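PDB 4KI9: dual specificity protein phosphatase 12 from Homo sapiens, which removes phosphate from phosphotyrosine and from phosphoserine or phosphothreonine residues of proteins, and is represented here by its catalytic domain. Local coordinates for residues 26-31 and 47-52; 31-36 and 54-59. The protein carries 2 engineered substitutions. One frame throughout, in Å; residues are numbered along the deposited sequence.

Interaction 1: 26-31 and 47-52; sequences GITAVL and EDLWRL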
loop_
_atom_site.group_PDB
_atom_site.type_symbol
_atom_site.label_atom_id
_atom_site.label_comp_id
_atom_site.label_asym_id
_atom_site.label_seq_id
_atom_site.Cartn_x
_atom_site.Cartn_y
_atom_site.Cartn_z
ATOM N N GLY A 26 -16.277 6.425 8.256
ATOM C CA GLY A 26 -16.936 6.590 6.977
ATOM C C GLY A 26 -16.141 5.973 5.848
ATOM O O GLY A 26 -16.132 6.486 4.732
ATOM N N ILE A 27 -15.460 4.872 6.133
ATOM C CA ILE A 27 -14.642 4.219 5.106
ATOM C C ILE A 27 -15.517 3.435 4.122
ATOM O O ILE A 27 -16.315 2.600 4.529
ATOM C CB ILE A 27 -13.576 3.328 5.741
ATOM C CG1 ILE A 27 -12.500 4.213 6.380
ATOM C CG2 ILE A 27 -12.942 2.382 4.701
ATOM C CD1 ILE A 27 -11.578 3.474 7.268
ATOM N N THR A 28 -15.388 3.728 2.830
ATOM C CA THR A 28 -16.178 3.028 1.825
ATOM C C THR A 28 -15.308 2.468 0.707
ATOM O O THR A 28 -15.822 2.006 -0.308
ATOM C CB THR A 28 -17.272 3.914 1.210
ATOM O OG1 THR A 28 -16.672 5.069 0.604
ATOM C CG2 THR A 28 -18.287 4.339 2.273
ATOM N N ALA A 29 -13.994 2.512 0.904
ATOM C CA ALA A 29 -13.054 1.909 -0.036
ATOM C C ALA A 29 -11.982 1.165 0.742
ATOM O O ALA A 29 -11.342 1.730 1.628
ATOM C CB ALA A 29 -12.440 2.963 -0.950
ATOM N N VAL A 30 -11.797 -0.114 0.432
ATOM C CA VAL A 30 -10.868 -0.931 1.197
ATOM C C VAL A 30 -9.915 -1.665 0.283
ATOM O O VAL A 30 -10.343 -2.423 -0.592
ATOM C CB VAL A 30 -11.608 -1.949 2.100
ATOM C CG1 VAL A 30 -10.598 -2.861 2.811
ATOM C CG2 VAL A 30 -12.490 -1.225 3.122
ATOM N N LEU A 31 -8.624 -1.415 0.469
ATOM C CA LEU A 31 -7.603 -2.134 -0.269
ATOM C C LEU A 31 -7.017 -3.163 0.671
ATOM O O LEU A 31 -6.383 -2.820 1.670
ATOM C CB LEU A 31 -6.505 -1.188 -0.760
ATOM C CG LEU A 31 -5.532 -1.752 -1.816
ATOM C CD1 LEU A 31 -4.801 -0.589 -2.476
ATOM C CD2 LEU A 31 -4.498 -2.713 -1.231
ATOM N N GLU A 47 -23.872 0.880 2.919
ATOM C CA GLU A 47 -23.274 1.801 1.946
ATOM C C GLU A 47 -22.676 1.019 0.786
ATOM O O GLU A 47 -22.229 -0.099 0.988
ATOM C CB GLU A 47 -22.140 2.574 2.614
ATOM C CG GLU A 47 -22.554 3.807 3.377
ATOM C CD GLU A 47 -22.125 5.064 2.663
ATOM O OE1 GLU A 47 -21.453 5.912 3.292
ATOM O OE2 GLU A 47 -22.452 5.195 1.464
ATOM N N ASP A 48 -22.646 1.603 -0.412
ATOM C CA ASP A 48 -21.882 1.010 -1.509
ATOM C C ASP A 48 -20.413 0.951 -1.085
ATOM O O ASP A 48 -19.885 1.932 -0.561
ATOM C CB ASP A 48 -21.958 1.873 -2.761
ATOM C CG ASP A 48 -23.329 1.910 -3.373
ATOM O OD1 ASP A 48 -24.181 1.068 -3.036
ATOM O OD2 ASP A 48 -23.546 2.803 -4.212
ATOM N N LEU A 49 -19.752 -0.177 -1.330
ATOM C CA LEU A 49 -18.355 -0.353 -0.921
ATOM C C LEU A 49 -17.473 -0.759 -2.096
ATOM O O LEU A 49 -17.804 -1.706 -2.814
ATOM C CB LEU A 49 -18.280 -1.461 0.133
ATOM C CG LEU A 49 -18.151 -1.125 1.616
ATOM C CD1 LEU A 49 -18.973 0.094 1.994
ATOM C CD2 LEU A 49 -18.573 -2.341 2.437
ATOM N N TRP A 50 -16.355 -0.057 -2.287
ATOM C CA TRP A 50 -15.373 -0.417 -3.316
ATOM C C TRP A 50 -14.199 -1.154 -2.676
ATOM O O TRP A 50 -13.744 -0.778 -1.601
ATOM C CB TRP A 50 -14.826 0.838 -3.997
ATOM C CG TRP A 50 -15.788 1.543 -4.898
ATOM C CD1 TRP A 50 -15.838 1.470 -6.263
ATOM C CD2 TRP A 50 -16.833 2.447 -4.502
ATOM N NE1 TRP A 50 -16.861 2.267 -6.741
ATOM C CE2 TRP A 50 -17.484 2.872 -5.681
ATOM C CE3 TRP A 50 -17.289 2.924 -3.267
ATOM C CZ2 TRP A 50 -18.557 3.756 -5.654
ATOM C CZ3 TRP A 50 -18.347 3.812 -3.244
ATOM C CH2 TRP A 50 -18.977 4.212 -4.430
ATOM N N ARG A 51 -13.693 -2.189 -3.344
ATOM C CA ARG A 51 -12.561 -2.939 -2.831
ATOM C C ARG A 51 -11.543 -3.207 -3.923
ATOM O O ARG A 51 -11.886 -3.289 -5.104
ATOM C CB ARG A 51 -13.017 -4.289 -2.254
ATOM C CG ARG A 51 -13.853 -4.213 -0.959
ATOM C CD ARG A 51 -14.337 -5.606 -0.554
ATOM N NE ARG A 51 -15.144 -5.617 0.664
ATOM C CZ ARG A 51 -14.643 -5.754 1.890
ATOM N NH1 ARG A 51 -13.334 -5.877 2.059
ATOM N NH2 ARG A 51 -15.447 -5.762 2.949
ATOM N N LEU A 52 -10.288 -3.335 -3.514
ATOM C CA LEU A 52 -9.245 -3.880 -4.370
ATOM C C LEU A 52 -8.464 -4.895 -3.545
ATOM O O LEU A 52 -7.959 -4.590 -2.450
ATOM C CB LEU A 52 -8.305 -2.772 -4.872
ATOM C CG LEU A 52 -7.058 -3.297 -5.590
ATOM C CD1 LEU A 52 -7.424 -4.046 -6.857
ATOM C CD2 LEU A 52 -6.085 -2.168 -5.891
HETATM O O HOH W 1 -10.827 -5.274 0.232
#
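The Trp50 ring meets Thr28 with its edge: Thr28 O lies in the ring plane, 3.4 Å from Trp50 CE3, while Arg83 makes a cation-pi contact with the same indole. The Arg51 guanidinium, approached obliquely by Val30 CG1, has a water in its plane at one edge. Both groups belong to a parallel strand pair, 27-31 beside 50-52, in the central mixed sheet of the dual specificity phosphatase domain; strand 50-55 is an edge strand and the two short axes run 12° apart. Trp50 N donates to Thr28 O at 2.9 Å, Val30 N to Trp50 O at 2.9 Å in the carbonyl plane, and Leu52 N to Val30 O at 3.1 Å. Val30 O is gripped again by the water, which donates to it at 3.0 Å and accepts from Arg51 NH1 at 3.2 Å, tying the guanidinium back to the neighbouring strand. Arg51 reaches this spot because its chain is extended from CG to NE and runs alongside Val30. Ala29, Leu31, Trp50 and Leu52 share the other face, where helix 68-80 packs on Ala29, Leu31 and Leu52. Leu31 and Leu52 both hold CG anti to the backbone N (chi1 -167° and 171°), which lays them side by side with Leu31 CD1 4.0 Å from Leu52 CD2. With an alanine at Leu31, Leu52 CD2 would probably lose this neighbour and a gap would open against Ala71. Ahead of strand 50-55, the bent Glu47 chain crosses Thr28 and sets OE1 3.7 Å from Thr28 CG2.

Interaction 2: 31-36 and 54-59; sequences LTVDSE and VPALDK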
loop_
_atom_site.group_PDB
_atom_site.type_symbol
_atom_site.label_atom_id
_atom_site.label_comp_id
_atom_site.label_asym_id
_atom_site.label_seq_id
_atom_site.Cartn_x
_atom_site.Cartn_y
_atom_site.Cartn_z
ATOM N N LEU A 31 -8.624 -1.415 0.469
ATOM C CA LEU A 31 -7.603 -2.134 -0.269
ATOM C C LEU A 31 -7.017 -3.163 0.671
ATOM O O LEU A 31 -6.383 -2.820 1.670
ATOM C CB LEU A 31 -6.505 -1.188 -0.760
ATOM C CG LEU A 31 -5.532 -1.752 -1.816
ATOM C CD1 LEU A 31 -4.801 -0.589 -2.476
ATOM C CD2 LEU A 31 -4.498 -2.713 -1.231
ATOM N N THR A 32 -7.244 -4.425 0.341
ATOM C CA THR A 32 -6.659 -5.544 1.066
ATOM C C THR A 32 -5.383 -6.006 0.356
ATOM O O THR A 32 -5.412 -6.370 -0.819
ATOM C CB THR A 32 -7.647 -6.722 1.136
ATOM O OG1 THR A 32 -8.871 -6.291 1.757
ATOM C CG2 THR A 32 -7.049 -7.897 1.902
ATOM N N VAL A 33 -4.257 -5.964 1.062
ATOM C CA VAL A 33 -3.026 -6.537 0.536
ATOM C C VAL A 33 -2.589 -7.628 1.512
ATOM O O VAL A 33 -2.058 -7.349 2.580
ATOM C CB VAL A 33 -1.935 -5.448 0.270
ATOM C CG1 VAL A 33 -1.770 -4.509 1.476
ATOM C CG2 VAL A 33 -0.609 -6.089 -0.128
ATOM N N ASP A 34 -2.859 -8.877 1.146
ATOM C CA ASP A 34 -2.804 -9.972 2.097
ATOM C C ASP A 34 -2.890 -11.265 1.302
ATOM O O ASP A 34 -3.023 -11.232 0.075
ATOM C CB ASP A 34 -3.998 -9.855 3.044
ATOM C CG ASP A 34 -3.707 -10.388 4.439
ATOM O OD1 ASP A 34 -2.835 -11.261 4.578
ATOM O OD2 ASP A 34 -4.374 -9.937 5.395
ATOM N N SER A 35 -2.816 -12.400 1.988
ATOM C CA SER A 35 -2.909 -13.696 1.320
ATOM C C SER A 35 -4.352 -14.078 0.991
ATOM O O SER A 35 -4.592 -14.906 0.113
ATOM C CB SER A 35 -2.266 -14.780 2.191
ATOM O OG SER A 35 -2.857 -14.794 3.482
ATOM N N GLU A 36 -5.312 -13.472 1.690
ATOM C CA GLU A 36 -6.727 -13.793 1.492
ATOM C C GLU A 36 -7.560 -12.538 1.656
ATOM O O GLU A 36 -7.123 -11.591 2.306
ATOM C CB GLU A 36 -7.185 -14.840 2.513
ATOM C CG GLU A 36 -7.166 -14.320 3.943
ATOM C CD GLU A 36 -7.721 -15.312 4.949
ATOM O OE1 GLU A 36 -8.404 -14.873 5.901
ATOM O OE2 GLU A 36 -7.465 -16.524 4.796
ATOM N N VAL A 54 -5.142 -7.207 -3.427
ATOM C CA VAL A 54 -3.815 -7.402 -4.000
ATOM C C VAL A 54 -3.195 -8.597 -3.276
ATOM O O VAL A 54 -2.737 -8.467 -2.143
ATOM C CB VAL A 54 -2.922 -6.137 -3.833
ATOM C CG1 VAL A 54 -1.478 -6.420 -4.277
ATOM C CG2 VAL A 54 -3.517 -4.931 -4.637
ATOM N N PRO A 55 -3.239 -9.777 -3.909
ATOM C CA PRO A 55 -2.773 -10.998 -3.238
ATOM C C PRO A 55 -1.270 -10.960 -3.114
ATOM O O PRO A 55 -0.579 -10.752 -4.106
ATOM C CB PRO A 55 -3.224 -12.125 -4.180
ATOM C CG PRO A 55 -3.359 -11.466 -5.521
ATOM C CD PRO A 55 -3.824 -10.056 -5.235
ATOM N N ALA A 56 -0.779 -11.123 -1.895
ATOM C CA ALA A 56 0.641 -10.977 -1.633
ATOM C C ALA A 56 0.986 -11.563 -0.275
ATOM O O ALA A 56 0.262 -11.368 0.702
ATOM C CB ALA A 56 1.036 -9.516 -1.677
ATOM N N LEU A 57 2.099 -12.283 -0.227
ATOM C CA LEU A 57 2.643 -12.753 1.029
ATOM C C LEU A 57 3.639 -11.720 1.535
ATOM O O LEU A 57 4.226 -10.959 0.749
ATOM C CB LEU A 57 3.335 -14.101 0.837
ATOM C CG LEU A 57 2.483 -15.288 0.373
ATOM C CD1 LEU A 57 3.369 -16.479 0.025
ATOM C CD2 LEU A 57 1.473 -15.686 1.435
ATOM N N ASP A 58 3.821 -11.676 2.849
ATOM C CA ASP A 58 4.773 -10.749 3.439
ATOM C C ASP A 58 6.189 -11.313 3.362
ATOM O O ASP A 58 6.792 -11.637 4.390
ATOM C CB ASP A 58 4.415 -10.448 4.891
ATOM C CG ASP A 58 5.251 -9.327 5.466
ATOM O OD1 ASP A 58 5.904 -8.601 4.679
ATOM O OD2 ASP A 58 5.249 -9.169 6.700
ATOM N N LYS A 59 6.709 -11.444 2.146
ATOM C CA LYS A 59 8.057 -11.989 1.942
ATOM C C LYS A 59 8.840 -11.064 1.021
ATOM O O LYS A 59 8.254 -10.432 0.142
ATOM C CB LYS A 59 7.980 -13.386 1.321
ATOM C CG LYS A 59 7.275 -14.428 2.182
ATOM C CD LYS A 59 7.249 -15.791 1.497
ATOM C CE LYS A 59 6.640 -16.872 2.398
ATOM N NZ LYS A 59 6.425 -18.176 1.683
#
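Val54 follows on beside Thr32 and Val33 as the two segments 31-36 and 54-59, still roughly parallel but 35° apart, leave the sheet at the carboxyl ends of their strands, the side on which the active site of the protein-tyrosine phosphatase fold lies. Val54 N donates almost straight to Thr32 O at 2.8 Å. The next link, Asp34 N to Val54 O, is weak at 3.3 Å. Ala56 N then reaches Asp34 O at 3.0 Å from above the carbonyl plane, 55° out of it. Among the side chains, Leu31 turns its second branch here: it crosses the Val54 side chain, with Leu31 CD2 4.2 Å from Val54 CG2. Val33 has CG1 between the backbone N and the carbonyl carbon (chi1 48°); this swings CG2 over to the partner strand, 4.1 Å from Ala56 CB and also close to Val54 O and CG1. Beyond the strands, Ser35 CB touches Leu57 CD2 at 3.9 Å, a single carbon-to-carbon contact between exposed residues.

The contact backs the substrate pocket. Val33 also packs on Ile99 and on Arg95, a substrate-binding residue, and lies near Ser89, the engineered residue at the predicted phosphocysteine position. Ala56 O is hydrogen-bonded to Arg95 NH1, and Asp34 OD1 adds a long, weak ion pair to the same nitrogen, so both segments probably help to orient this guanidinium, Ala56 by the stronger bond. The nearest Asp34 side-chain atom is about 5 Å from a bound phosphate ion, probably from the crystallisation liquor. The Asp34 carboxylate is steadied from its own segment as well: Ser35 N donates to Asp34 OD1 at 2.8 Å, meeting it on the anti side, somewhat out of the carboxylate plane.

Overall arrangement
From the N terminus, the chain leaves helix 19-25 through Gly26 and enters strand 27-34, whose first half makes interaction 1 and whose second half makes interaction 2, with Leu31 in both. Strand 50-55 then runs in the same direction. Interaction 1 closes a loop with 15 residues between its segments, interaction 2 one with 17; both span the unmodelled 39-44, and because the segments alternate the loops cross. Between the contacts, whose centres are about 17 Å apart, Leu52 O and Thr32 N make a probable hydrogen bond at 2.9 Å. Interaction 1 fixes the edge strand 50-55 to the sheet; interaction 2 carries the pairing to the substrate-binding end.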